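Local structure of serine protease inhibitor 4, isoform B (Drosophila melanogaster, 4P0F) at residues Arg12-Phe17 and Ser37-Gln42; Asn54-Gln59 and Ala299-Met304; Lys96-Asp101 and Gln122-Ser127; Ile234-Thr239 and Ala356-Thr361. The protein probably inhibits serine-type and cysteine-type endopeptidases, and is captured here in its cleaved form. One frame throughout, in Å; residues are numbered along the deposited sequence.

Interaction 1 (Arg12-Phe17 and Ser37-Gln42); sequences RRLALF and SPFSIQ
In the helical core of the serpin fold, L14 and F17 of helix 6-28 pack against the first turn of helix 38-49, a worked case of two helices meeting almost at a right angle: the short axes cross at 101° and come within 9.9 Å. L14 splits the work between its methyls. CD1 lies over the turn, 3.6 Å from Q42 OE1 and also close to the backbone oxygen of P38, while CD2 meets the edge of the F39 ring at CD2, 3.8 Å away. F17 offers an edge of its own, its CE2 lying 3.8 Å from I41 CG2. Q42, extended with CG anti to its backbone N (chi1 -161°), runs past F17 in the opposite direction, and its amide lies nearly parallel to that ring. No hydrogen bond joins the segments; the buried amide nitrogen of Q42 donates instead to L64 O. S37 caps the second helix, its OG accepting from S40 N at 3.1 Å. Around this crossing, strand 370-377 touches L14 and F39, helix 71-84 packs on F39 and Q42, and S40 OG bonds N167 and T335 on strands 161-174 and 328-341, in what corresponds to the shutter region of serpins.

Interaction 2 (Asn54-Gln59 and Ala299-Met304); sequences NETATQ and AEFGKM
T56 and E300 hold each other through two groups apiece, their side chains meeting aslant. The carboxylate oxygen OE1 of E300 is gripped twice. T56 OG1 donates to it at 2.7 Å from the anti side, somewhat out of the carboxylate plane, whereas T56 N, at 3.1 Å, meets E300 OE1 nearly in line with its C-O bond and from the other face. The hydroxyl serves in both directions, because T56 OG1 also accepts from E300 N at 2.9 Å. What makes this possible is the T56 rotamer (chi1 -60°), which sets OG1 anti to the carbonyl carbon and leaves CG2 pointing the other way. That methyl stands over one face of the F301 ring, 4.2 Å from the centroid to CG2, in a CH-pi contact. N54 approaches E300 crosswise, its amide turned 78° from the carboxylate, and ND2 rests 3.7 Å from E300 CG. The second oxygen, OE2, forms a salt bridge with R293 and accepts a hydrogen bond from a water that itself accepts from E55 N. With an alanine in place of E300, T56 N and the T56 hydroxyl would probably lose their shared acceptor, and R293 its salt-bridge partner on the loop, although the backbone bond to T56 OG1 could remain. The pattern is that of an acidic side chain placed at the amino end of a helix, where its charge is likely to be favoured by the helix dipole; here the carboxylate comes from the loop ahead of strand 311-324 and ties it to helix 54-64.

Interaction 3 (Lys96-Asp101 and Gln122-Ser127); sequences KIFVMD and QSVDFS
M100 leaves its backbone with CG anti to N but folds at the next two torsions (chi2 74°, chi3 -86°), which curls the thioether back alongside F126. SD reaches the F126 ring at its edge, 5.2 Å from the centroid, a Met-aromatic contact, and the methyl CE is pressed to 3.1 Å from F126 N and 3.2 Å from V124 O, a tight fit. The ring of F126 lies with its own edge on F98 O, CZ being 3.6 Å away. These side chains decorate the parallel pairing of strands 91-100 and 120-124 at the border of serpin sheet A, the two strands of a beta-alpha-beta crossover that runs through helix 107-115. Backbone bonds alternate along it, from Q122 N to I97 O, V99 N to Q122 O and V124 N to V99 O, and the run continues with D101 N to V124 O at 2.8 Å. On the face bearing F98, the extended chains of K96 and Q122 converge: K96 NZ donates to Q122 OE1 at 3.2 Å from above the amide carbonyl plane, with a water bridging the same two atoms. Past the strand ends, the side chains of D101 and D125 cross at about a right angle, their carboxylate planes 49° apart, with D101 OD2 4.5 Å from D125 OD2, an approach of like charges.

Interaction 4 (Ile234-Thr239 and Ala356-Thr361); sequences IVLPNT and ADHPFT
H358 NE2 donates to P237 O at 2.8 Å, a nearly straight bond with the carbonyl oxygen lying in the plane of the imidazole. The other ring nitrogen is used as well: H358 ND1 bonds OD1 of its neighbour D357 at 3.2 Å, a longer and bent bond with the oxygen tilted from the ring plane, so the ring is held at both nitrogens but more firmly at NE2. Its faces are taken too. L236 CD1 sits over one face, 3.9 Å from the centroid of the H358 ring, in a CH-pi contact, and the backbone carbon of T239 covers part of the opposite face. The imidazole gets there because CG stands between the backbone N and the carbonyl carbon (chi1 61°), which swings it across to the strand end. A leucine in place of H358 would probably leave P237 O without this donor and D357 without its imidazole partner, and the end of strand 230-237 less firmly tied. Further along, V235 and T361 form an antiparallel hydrogen-bonded pair, V235 N to T361 O 2.9 Å and T361 N to V235 O 3.1 Å, joining strands 230-237 and 360-366 of sheet B. Beside the pair, T361 CG2 packs 3.7 Å from V235 CB, and I234 CG2 lies 3.7 Å from F360 CD1. T361 OG1 turns to G375 O and Y22. With an acceptor at each nitrogen, H358 appears to donate twice, which is consistent with a protonated ring whose charge the D357 carboxylate would help to balance.

The four contacts sample the serpin fold from its core outward. Interaction 1 lies centrally, about 7 Å from the centre of the chain, while the others sit 21 to 24 Å out. Interactions 2 and 3 share one end of the molecule, their centres about 21 Å apart, and interaction 4 lies on the far side of the centre, about 44 Å from interaction 3. Helices 38-49 and 54-64 link interactions 1 and 2 in sequence. Interaction 3 falls wholly between the two segments of interaction 2, whereas interactions 2 and 4 interleave along the chain. Contacts both near and distant in sequence thus join the helices, sheet A and sheet B in one domain.

Interaction 1 (Arg12-Phe17 and Ser37-Gln42)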
# COMPACT_ATOMS: atom_id res chain seq x y z
N ARG A 12 -1.00 9.94 -10.90
CA ARG A 12 -2.36 9.73 -11.39
C ARG A 12 -2.66 8.26 -11.60
O ARG A 12 -3.71 7.76 -11.20
CB ARG A 12 -2.59 10.47 -12.72
CG ARG A 12 -2.79 11.94 -12.59
CD ARG A 12 -3.49 12.45 -13.86
NE ARG A 12 -2.67 12.20 -15.04
CZ ARG A 12 -1.70 13.01 -15.45
NH1 ARG A 12 -1.42 14.12 -14.78
NH2 ARG A 12 -1.00 12.72 -16.54
N ARG A 13 -1.73 7.54 -12.23
CA ARG A 13 -1.98 6.14 -12.54
C ARG A 13 -1.98 5.29 -11.27
O ARG A 13 -2.79 4.38 -11.14
CB ARG A 13 -0.94 5.65 -13.55
CG ARG A 13 -1.12 6.40 -14.85
CD ARG A 13 -0.44 5.78 -16.01
NE ARG A 13 -0.80 6.48 -17.25
CZ ARG A 13 -0.42 6.07 -18.45
NH1 ARG A 13 0.32 4.98 -18.56
NH2 ARG A 13 -0.78 6.74 -19.53
N LEU A 14 -1.11 5.62 -10.32
CA LEU A 14 -1.09 4.92 -9.04
C LEU A 14 -2.37 5.19 -8.25
O LEU A 14 -2.91 4.29 -7.61
CB LEU A 14 0.14 5.34 -8.22
CG LEU A 14 0.21 4.70 -6.83
CD1 LEU A 14 0.16 3.18 -6.94
CD2 LEU A 14 1.47 5.15 -6.11
N ALA A 15 -2.87 6.42 -8.31
CA ALA A 15 -4.12 6.76 -7.63
C ALA A 15 -5.29 5.94 -8.16
O ALA A 15 -6.15 5.49 -7.39
CB ALA A 15 -4.42 8.26 -7.74
N LEU A 16 -5.34 5.72 -9.47
CA LEU A 16 -6.42 4.92 -10.04
C LEU A 16 -6.25 3.45 -9.66
O LEU A 16 -7.21 2.80 -9.26
CB LEU A 16 -6.46 5.09 -11.56
CG LEU A 16 -7.51 4.27 -12.33
CD1 LEU A 16 -8.90 4.43 -11.75
CD2 LEU A 16 -7.52 4.66 -13.78
N PHE A 17 -5.03 2.93 -9.78
CA PHE A 17 -4.74 1.58 -9.29
C PHE A 17 -5.17 1.42 -7.84
O PHE A 17 -5.76 0.40 -7.47
CB PHE A 17 -3.25 1.26 -9.45
CG PHE A 17 -2.88 -0.14 -9.01
CD1 PHE A 17 -3.40 -1.23 -9.66
CD2 PHE A 17 -2.02 -0.34 -7.95
CE1 PHE A 17 -3.06 -2.52 -9.27
CE2 PHE A 17 -1.68 -1.63 -7.55
CZ PHE A 17 -2.22 -2.71 -8.22
N SER A 37 -0.70 -0.52 1.22
CA SER A 37 0.13 0.42 0.48
C SER A 37 0.02 0.13 -1.01
O SER A 37 0.61 -0.85 -1.50
CB SER A 37 1.58 0.33 0.90
OG SER A 37 2.39 1.15 0.07
N PRO A 38 -0.74 0.96 -1.74
CA PRO A 38 -0.82 0.71 -3.18
C PRO A 38 0.53 0.88 -3.86
O PRO A 38 0.84 0.16 -4.83
CB PRO A 38 -1.84 1.75 -3.67
CG PRO A 38 -1.92 2.77 -2.62
CD PRO A 38 -1.58 2.10 -1.32
N PHE A 39 1.35 1.79 -3.35
CA PHE A 39 2.68 2.02 -3.91
C PHE A 39 3.53 0.76 -3.83
O PHE A 39 4.25 0.41 -4.77
CB PHE A 39 3.39 3.16 -3.21
CG PHE A 39 4.76 3.44 -3.77
CD1 PHE A 39 5.87 2.76 -3.28
CD2 PHE A 39 4.93 4.33 -4.81
CE1 PHE A 39 7.12 2.99 -3.82
CE2 PHE A 39 6.19 4.56 -5.34
CZ PHE A 39 7.29 3.88 -4.84
N SER A 40 3.46 0.08 -2.68
CA SER A 40 4.22 -1.15 -2.47
C SER A 40 3.78 -2.24 -3.44
O SER A 40 4.61 -2.97 -4.02
CB SER A 40 4.06 -1.61 -1.02
OG SER A 40 4.65 -2.87 -0.79
N ILE A 41 2.47 -2.37 -3.60
CA ILE A 41 1.92 -3.38 -4.48
C ILE A 41 2.31 -3.11 -5.92
O ILE A 41 2.77 -4.02 -6.62
CB ILE A 41 0.37 -3.45 -4.34
CG1 ILE A 41 0.00 -3.90 -2.92
CG2 ILE A 41 -0.23 -4.40 -5.37
CD1 ILE A 41 -1.43 -3.67 -2.56
N GLN A 42 2.13 -1.88 -6.39
CA GLN A 42 2.44 -1.57 -7.79
C GLN A 42 3.94 -1.74 -8.09
O GLN A 42 4.32 -2.24 -9.15
CB GLN A 42 2.02 -0.15 -8.14
CG GLN A 42 1.88 0.10 -9.63
CD GLN A 42 1.80 1.57 -9.98
OE1 GLN A 42 2.59 2.38 -9.51
NE2 GLN A 42 0.83 1.92 -10.83

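Interaction 2 (Asn54-Gln59 and Ala299-Met304)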
# COMPACT_ATOMS: atom_id res chain seq x y z
N ASN A 54 5.24 -11.20 -23.57
CA ASN A 54 4.00 -11.49 -24.28
C ASN A 54 2.75 -11.01 -23.53
O ASN A 54 2.76 -9.92 -22.97
CB ASN A 54 3.91 -13.00 -24.54
CG ASN A 54 5.17 -13.54 -25.19
OD1 ASN A 54 5.73 -12.92 -26.10
ND2 ASN A 54 5.64 -14.70 -24.73
N GLU A 55 1.68 -11.80 -23.51
CA GLU A 55 0.42 -11.34 -22.90
C GLU A 55 0.52 -11.15 -21.39
O GLU A 55 -0.19 -10.30 -20.81
CB GLU A 55 -0.73 -12.31 -23.22
CG GLU A 55 -2.08 -11.79 -22.73
CD GLU A 55 -3.23 -12.76 -22.92
OE1 GLU A 55 -3.08 -13.76 -23.66
OE2 GLU A 55 -4.29 -12.51 -22.31
N THR A 56 1.38 -11.91 -20.73
CA THR A 56 1.59 -11.72 -19.31
C THR A 56 2.08 -10.30 -19.05
O THR A 56 1.57 -9.61 -18.17
CB THR A 56 2.60 -12.77 -18.76
OG1 THR A 56 2.08 -14.09 -18.98
CG2 THR A 56 2.84 -12.57 -17.27
N ALA A 57 3.07 -9.86 -19.82
CA ALA A 57 3.61 -8.52 -19.66
C ALA A 57 2.56 -7.47 -19.99
O ALA A 57 2.45 -6.45 -19.31
CB ALA A 57 4.83 -8.32 -20.53
N THR A 58 1.80 -7.69 -21.05
CA THR A 58 0.80 -6.72 -21.45
C THR A 58 -0.28 -6.57 -20.37
O THR A 58 -0.70 -5.44 -20.06
CB THR A 58 0.15 -7.10 -22.78
OG1 THR A 58 1.16 -7.24 -23.78
CG2 THR A 58 -0.83 -6.05 -23.22
N GLN A 59 -0.74 -7.69 -19.81
CA GLN A 59 -1.73 -7.64 -18.73
C GLN A 59 -1.21 -6.82 -17.55
O GLN A 59 -1.93 -5.97 -17.01
CB GLN A 59 -2.09 -9.05 -18.25
CG GLN A 59 -3.07 -9.80 -19.13
CD GLN A 59 -3.57 -11.09 -18.49
OE1 GLN A 59 -3.16 -11.44 -17.37
NE2 GLN A 59 -4.45 -11.79 -19.19
N ALA A 299 1.59 -18.60 -17.98
CA ALA A 299 2.39 -17.44 -17.60
C ALA A 299 3.70 -17.39 -18.37
O ALA A 299 4.32 -18.43 -18.62
CB ALA A 299 2.67 -17.45 -16.11
N GLU A 300 4.13 -16.18 -18.69
CA GLU A 300 5.34 -15.94 -19.46
C GLU A 300 6.31 -15.06 -18.68
O GLU A 300 6.17 -13.84 -18.66
CB GLU A 300 4.98 -15.30 -20.79
CG GLU A 300 4.16 -16.23 -21.69
CD GLU A 300 2.83 -15.68 -22.17
OE1 GLU A 300 2.27 -14.77 -21.54
OE2 GLU A 300 2.33 -16.20 -23.20
N PHE A 301 7.28 -15.68 -18.02
CA PHE A 301 8.27 -14.95 -17.23
C PHE A 301 9.68 -15.35 -17.65
O PHE A 301 10.58 -15.46 -16.82
CB PHE A 301 8.07 -15.21 -15.74
CG PHE A 301 6.92 -14.45 -15.14
CD1 PHE A 301 7.01 -13.09 -14.91
CD2 PHE A 301 5.76 -15.11 -14.80
CE1 PHE A 301 5.95 -12.40 -14.37
CE2 PHE A 301 4.69 -14.41 -14.25
CZ PHE A 301 4.79 -13.07 -14.03
N GLY A 302 9.87 -15.54 -18.96
CA GLY A 302 11.14 -16.00 -19.48
C GLY A 302 12.29 -15.01 -19.44
O GLY A 302 13.42 -15.38 -19.80
N LYS A 303 12.03 -13.78 -19.00
CA LYS A 303 13.08 -12.79 -18.93
C LYS A 303 13.66 -12.64 -17.52
O LYS A 303 14.52 -11.80 -17.30
CB LYS A 303 12.58 -11.46 -19.47
CG LYS A 303 12.68 -11.40 -21.00
CD LYS A 303 11.85 -10.27 -21.61
CE LYS A 303 12.58 -8.95 -21.62
NZ LYS A 303 11.73 -7.86 -22.19
N MET A 304 13.21 -13.48 -16.59
CA MET A 304 13.72 -13.44 -15.22
C MET A 304 15.05 -14.17 -15.05
O MET A 304 16.02 -13.59 -14.56
CB MET A 304 12.69 -14.03 -14.26
CG MET A 304 11.51 -13.13 -14.03
SD MET A 304 10.35 -13.81 -12.84
CE MET A 304 9.44 -12.31 -12.38
O HOH W 1 1.09 -14.42 -24.85

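Interaction 3 (Lys96-Asp101 and Gln122-Ser127)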
# COMPACT_ATOMS: atom_id res chain seq x y z
N LYS A 96 14.02 -5.77 -2.64
CA LYS A 96 14.99 -6.86 -2.65
C LYS A 96 14.43 -8.07 -3.36
O LYS A 96 13.24 -8.36 -3.25
CB LYS A 96 15.41 -7.23 -1.23
CG LYS A 96 16.57 -8.22 -1.15
CD LYS A 96 17.29 -8.14 0.19
CE LYS A 96 18.51 -9.04 0.22
NZ LYS A 96 19.31 -8.83 1.48
N ILE A 97 15.29 -8.79 -4.06
CA ILE A 97 14.91 -10.05 -4.68
C ILE A 97 15.71 -11.18 -4.04
O ILE A 97 16.90 -11.04 -3.77
CB ILE A 97 15.12 -10.02 -6.22
CG1 ILE A 97 14.58 -11.31 -6.84
CG2 ILE A 97 16.59 -9.83 -6.58
CD1 ILE A 97 14.49 -11.26 -8.38
N PHE A 98 15.02 -12.29 -3.78
CA PHE A 98 15.63 -13.46 -3.18
C PHE A 98 15.53 -14.59 -4.19
O PHE A 98 14.43 -14.94 -4.62
CB PHE A 98 14.94 -13.82 -1.88
CG PHE A 98 14.94 -12.69 -0.86
CD1 PHE A 98 13.92 -11.75 -0.86
CD2 PHE A 98 15.93 -12.61 0.09
CE1 PHE A 98 13.91 -10.74 0.07
CE2 PHE A 98 15.93 -11.59 1.03
CZ PHE A 98 14.91 -10.65 1.01
N VAL A 99 16.68 -15.16 -4.57
CA VAL A 99 16.77 -16.06 -5.73
C VAL A 99 17.26 -17.45 -5.32
O VAL A 99 18.21 -17.58 -4.55
CB VAL A 99 17.73 -15.48 -6.79
CG1 VAL A 99 17.73 -16.34 -8.08
CG2 VAL A 99 17.35 -14.03 -7.11
N MET A 100 16.58 -18.47 -5.83
CA MET A 100 16.96 -19.87 -5.58
C MET A 100 18.45 -20.07 -5.82
O MET A 100 18.97 -19.69 -6.87
CB MET A 100 16.13 -20.79 -6.48
CG MET A 100 16.40 -22.30 -6.36
SD MET A 100 15.72 -23.01 -4.84
CE MET A 100 17.01 -22.70 -3.75
N ASP A 101 19.16 -20.64 -4.84
CA ASP A 101 20.58 -20.96 -5.01
C ASP A 101 20.82 -21.67 -6.32
O ASP A 101 20.10 -22.61 -6.66
CB ASP A 101 21.10 -21.87 -3.89
CG ASP A 101 21.30 -21.14 -2.57
OD1 ASP A 101 21.43 -19.90 -2.55
OD2 ASP A 101 21.35 -21.85 -1.54
N GLN A 122 19.83 -11.36 -3.19
CA GLN A 122 20.44 -12.38 -2.33
C GLN A 122 20.00 -13.76 -2.79
O GLN A 122 18.86 -13.96 -3.16
CB GLN A 122 20.03 -12.15 -0.88
CG GLN A 122 20.63 -13.14 0.10
CD GLN A 122 20.26 -12.83 1.55
OE1 GLN A 122 19.43 -11.97 1.81
NE2 GLN A 122 20.88 -13.54 2.48
N SER A 123 20.93 -14.72 -2.74
CA SER A 123 20.61 -16.11 -3.04
C SER A 123 20.18 -16.82 -1.76
O SER A 123 20.79 -16.63 -0.71
CB SER A 123 21.81 -16.82 -3.66
OG SER A 123 22.15 -16.24 -4.91
N VAL A 124 19.12 -17.62 -1.85
CA VAL A 124 18.62 -18.40 -0.71
C VAL A 124 18.28 -19.82 -1.15
O VAL A 124 18.07 -20.08 -2.33
CB VAL A 124 17.37 -17.74 -0.07
CG1 VAL A 124 17.68 -16.32 0.40
CG2 VAL A 124 16.20 -17.74 -1.04
N ASP A 125 18.20 -20.73 -0.18
CA ASP A 125 17.86 -22.13 -0.46
C ASP A 125 16.39 -22.38 -0.11
O ASP A 125 16.06 -22.63 1.05
CB ASP A 125 18.77 -23.07 0.33
CG ASP A 125 18.54 -24.53 -0.00
OD1 ASP A 125 17.59 -24.84 -0.74
OD2 ASP A 125 19.32 -25.38 0.48
N PHE A 126 15.52 -22.30 -1.11
CA PHE A 126 14.08 -22.46 -0.88
C PHE A 126 13.67 -23.88 -0.49
O PHE A 126 12.57 -24.09 0.03
CB PHE A 126 13.28 -22.01 -2.11
CG PHE A 126 13.25 -20.51 -2.31
CD1 PHE A 126 12.69 -19.67 -1.36
CD2 PHE A 126 13.74 -19.94 -3.48
CE1 PHE A 126 12.65 -18.30 -1.56
CE2 PHE A 126 13.72 -18.58 -3.68
CZ PHE A 126 13.17 -17.75 -2.72
N SER A 127 14.53 -24.86 -0.75
CA SER A 127 14.27 -26.23 -0.29
C SER A 127 14.29 -26.27 1.23
O SER A 127 13.57 -27.04 1.86
CB SER A 127 15.29 -27.21 -0.86
OG SER A 127 15.20 -27.22 -2.27
O HOH W 2 18.49 -10.36 3.67
O HOH W 3 20.84 -17.46 -6.98

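Interaction 4 (Ile234-Thr239 and Ala356-Thr361)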
# COMPACT_ATOMS: atom_id res chain seq x y z
N ILE A 234 -8.35 12.68 5.08
CA ILE A 234 -9.50 11.97 5.64
C ILE A 234 -10.72 12.37 4.83
O ILE A 234 -10.97 13.55 4.64
CB ILE A 234 -9.73 12.33 7.13
CG1 ILE A 234 -8.47 12.04 7.94
CG2 ILE A 234 -10.90 11.55 7.69
CD1 ILE A 234 -8.42 12.75 9.26
N VAL A 235 -11.47 11.38 4.33
CA VAL A 235 -12.71 11.65 3.62
C VAL A 235 -13.84 11.03 4.42
O VAL A 235 -13.89 9.82 4.61
CB VAL A 235 -12.70 11.12 2.18
CG1 VAL A 235 -13.87 11.71 1.41
CG2 VAL A 235 -11.39 11.47 1.50
N LEU A 236 -14.73 11.89 4.88
CA LEU A 236 -15.75 11.56 5.86
C LEU A 236 -17.15 11.69 5.23
O LEU A 236 -17.55 12.79 4.85
CB LEU A 236 -15.63 12.51 7.05
CG LEU A 236 -16.58 12.30 8.22
CD1 LEU A 236 -16.32 10.98 8.92
CD2 LEU A 236 -16.43 13.47 9.21
N PRO A 237 -17.88 10.57 5.13
CA PRO A 237 -19.27 10.68 4.66
C PRO A 237 -20.09 11.61 5.54
O PRO A 237 -19.81 11.72 6.74
CB PRO A 237 -19.80 9.24 4.75
CG PRO A 237 -18.58 8.38 4.74
CD PRO A 237 -17.49 9.17 5.37
N ASN A 238 -21.09 12.28 4.97
CA ASN A 238 -21.94 13.18 5.76
C ASN A 238 -22.91 12.42 6.67
O ASN A 238 -23.42 12.98 7.63
CB ASN A 238 -22.74 14.12 4.85
CG ASN A 238 -21.88 15.15 4.15
OD1 ASN A 238 -20.77 15.45 4.57
ND2 ASN A 238 -22.41 15.72 3.07
N THR A 239 -23.16 11.15 6.35
CA THR A 239 -24.07 10.33 7.15
C THR A 239 -23.32 9.18 7.80
O THR A 239 -22.31 8.71 7.30
CB THR A 239 -25.22 9.73 6.30
OG1 THR A 239 -24.67 8.87 5.30
CG2 THR A 239 -26.04 10.83 5.64
N ALA A 356 -14.65 12.88 13.15
CA ALA A 356 -14.55 11.58 12.49
C ALA A 356 -15.03 10.48 13.43
O ALA A 356 -14.26 9.60 13.86
CB ALA A 356 -13.13 11.33 12.04
N ASP A 357 -16.32 10.54 13.76
CA ASP A 357 -16.89 9.67 14.77
C ASP A 357 -17.82 8.64 14.15
O ASP A 357 -18.75 8.15 14.80
CB ASP A 357 -17.64 10.48 15.83
CG ASP A 357 -18.80 11.30 15.27
OD1 ASP A 357 -19.11 11.20 14.07
OD2 ASP A 357 -19.42 12.04 16.06
N HIS A 358 -17.59 8.34 12.88
CA HIS A 358 -18.29 7.26 12.20
C HIS A 358 -17.39 6.86 11.03
O HIS A 358 -16.37 7.51 10.81
CB HIS A 358 -19.70 7.69 11.79
CG HIS A 358 -19.75 8.84 10.84
ND1 HIS A 358 -20.08 10.12 11.24
CD2 HIS A 358 -19.55 8.91 9.50
CE1 HIS A 358 -20.07 10.93 10.19
NE2 HIS A 358 -19.75 10.22 9.12
N PRO A 359 -17.73 5.77 10.31
CA PRO A 359 -16.74 5.23 9.37
C PRO A 359 -16.25 6.20 8.30
O PRO A 359 -17.03 6.98 7.74
CB PRO A 359 -17.48 4.05 8.74
CG PRO A 359 -18.37 3.57 9.85
CD PRO A 359 -18.86 4.84 10.50
N PHE A 360 -14.95 6.13 8.02
CA PHE A 360 -14.30 7.03 7.08
C PHE A 360 -13.18 6.34 6.33
O PHE A 360 -12.75 5.24 6.69
CB PHE A 360 -13.78 8.29 7.79
CG PHE A 360 -12.75 8.03 8.86
CD1 PHE A 360 -11.39 7.98 8.56
CD2 PHE A 360 -13.13 7.87 10.18
CE1 PHE A 360 -10.45 7.75 9.55
CE2 PHE A 360 -12.20 7.64 11.17
CZ PHE A 360 -10.86 7.58 10.85
N THR A 361 -12.73 6.98 5.25
CA THR A 361 -11.60 6.48 4.49
C THR A 361 -10.47 7.50 4.62
O THR A 361 -10.70 8.67 4.93
CB THR A 361 -11.98 6.21 3.00
OG1 THR A 361 -10.84 5.70 2.30
CG2 THR A 361 -12.44 7.44 2.33